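Plexin-A4 (Homo sapiens, PDB 4E74) probably binds Rho-family GTPases through this cytoplasmic domain, as part of a plexin receptor involved in signalling. Local coordinates at residues Asp66-Trp69 against Ala75-Ile78. Numbering follows the deposited sequence.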
loop_
_atom_site.group_PDB
_atom_site.type_symbol
_atom_site.label_atom_id
_atom_site.label_comp_id
_atom_site.label_asym_id
_atom_site.label_seq_id
_atom_site.Cartn_x
_atom_site.Cartn_y
_atom_site.Cartn_z
ATOM N N ASP A 66 1.874 -13.719 8.439
ATOM C CA ASP A 66 2.293 -13.861 9.856
ATOM C C ASP A 66 3.809 -13.689 9.975
ATOM O O ASP A 66 4.586 -14.086 9.106
ATOM C CB ASP A 66 1.871 -15.247 10.416
ATOM C CG ASP A 66 0.491 -15.260 10.965
ATOM O OD1 ASP A 66 0.089 -14.365 11.767
ATOM O OD2 ASP A 66 -0.254 -16.250 10.607
ATOM N N LEU A 67 4.252 -13.127 11.119
ATOM C CA LEU A 67 5.644 -12.988 11.426
ATOM C C LEU A 67 6.193 -14.242 12.088
ATOM O O LEU A 67 5.684 -14.654 13.131
ATOM C CB LEU A 67 5.861 -11.796 12.382
ATOM C CG LEU A 67 7.309 -11.401 12.711
ATOM C CD1 LEU A 67 8.149 -11.025 11.471
ATOM C CD2 LEU A 67 7.302 -10.283 13.750
ATOM N N GLU A 68 7.228 -14.814 11.505
ATOM C CA GLU A 68 7.849 -16.035 12.057
ATOM C C GLU A 68 9.223 -15.710 12.606
ATOM O O GLU A 68 10.122 -15.284 11.866
ATOM C CB GLU A 68 7.972 -17.094 10.989
ATOM C CG GLU A 68 8.450 -18.477 11.459
ATOM C CD GLU A 68 8.608 -19.430 10.313
ATOM O OE1 GLU A 68 9.387 -19.140 9.369
ATOM O OE2 GLU A 68 7.997 -20.533 10.409
ATOM N N TRP A 69 9.403 -15.897 13.912
ATOM C CA TRP A 69 10.731 -15.741 14.537
ATOM C C TRP A 69 11.534 -17.012 14.438
ATOM O O TRP A 69 11.137 -18.051 14.983
ATOM C CB TRP A 69 10.532 -15.315 16.001
ATOM C CG TRP A 69 11.783 -15.137 16.829
ATOM C CD1 TRP A 69 13.088 -14.998 16.418
ATOM C CD2 TRP A 69 11.811 -15.084 18.297
ATOM N NE1 TRP A 69 13.953 -14.854 17.529
ATOM C CE2 TRP A 69 13.212 -14.897 18.680
ATOM C CE3 TRP A 69 10.833 -15.175 19.286
ATOM C CZ2 TRP A 69 13.581 -14.825 20.016
ATOM C CZ3 TRP A 69 11.233 -15.059 20.632
ATOM C CH2 TRP A 69 12.567 -14.905 20.962
ATOM N N ALA A 75 14.018 -23.334 16.748
ATOM C CA ALA A 75 12.553 -23.184 16.844
ATOM C C ALA A 75 12.103 -22.090 15.900
ATOM O O ALA A 75 12.825 -21.101 15.737
ATOM C CB ALA A 75 12.144 -22.811 18.265
ATOM N N ARG A 76 10.908 -22.240 15.333
ATOM C CA ARG A 76 10.252 -21.196 14.500
ATOM C C ARG A 76 8.894 -20.866 15.088
ATOM O O ARG A 76 7.990 -21.740 15.120
ATOM C CB ARG A 76 10.155 -21.634 13.035
ATOM C CG ARG A 76 11.484 -21.908 12.404
ATOM C CD ARG A 76 11.362 -22.098 10.909
ATOM N NE ARG A 76 12.647 -22.382 10.294
ATOM C CZ ARG A 76 12.805 -22.581 8.985
ATOM N NH1 ARG A 76 11.746 -22.561 8.186
ATOM N NH2 ARG A 76 14.015 -22.810 8.486
ATOM N N MET A 77 8.767 -19.663 15.644
ATOM C CA MET A 77 7.616 -19.256 16.405
ATOM C C MET A 77 6.809 -18.168 15.677
ATOM O O MET A 77 7.376 -17.163 15.226
ATOM C CB MET A 77 8.070 -18.756 17.804
ATOM C CG MET A 77 8.842 -19.811 18.635
ATOM S SD MET A 77 9.077 -19.208 20.309
ATOM C CE MET A 77 7.928 -17.822 20.338
ATOM N N ILE A 78 5.497 -18.318 15.635
ATOM C CA ILE A 78 4.626 -17.276 15.062
ATOM C C ILE A 78 4.247 -16.228 16.104
ATOM O O ILE A 78 3.748 -16.536 17.188
ATOM C CB ILE A 78 3.370 -17.882 14.398
ATOM C CG1 ILE A 78 3.771 -18.828 13.237
ATOM C CG2 ILE A 78 2.428 -16.773 13.948
ATOM C CD1 ILE A 78 4.486 -18.178 12.048
#
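Trp-69 and Met-77 form an antiparallel hydrogen-bonded pair, with Trp-69 N 2.7 Å from Met-77 O and Met-77 N 2.9 Å from Trp-69 O, while Glu-68 and Ile-78 make the adjoining non-hydrogen-bonded pair. A weaker CA-H...O contact joins Ile-78 CA to Leu-67 O. On the face carrying Trp-69, the Met-77 side chain runs alongside the indole in the same direction. Its bend at chi3 (14°) turns the methyl CE back to within 4.1 Å of Trp-69 CE3, and SD makes an oblique Met-aromatic contact, 5.3 Å from the centroid of the six-membered ring. The two strands form a beta hairpin at one edge of the ubiquitin-like sheet: 76-79 is an edge strand within the chain, and 65-70 pairs on its other side with 108-113. Leu-67 packs against helix 39-50. On the opposite face, Glu-68 reaches across Arg-76 with its chain extended (chi2 -177°), placing OE2 3.6 Å from Arg-76 CB. The carboxylate and guanidinium planes lie 68° apart; OE1 instead forms a salt bridge with Arg-70. Ile-78 spreads its two branches, CD1 lying 3.8 Å from Glu-68 CB and CG2 3.9 Å from Asp-66 CG.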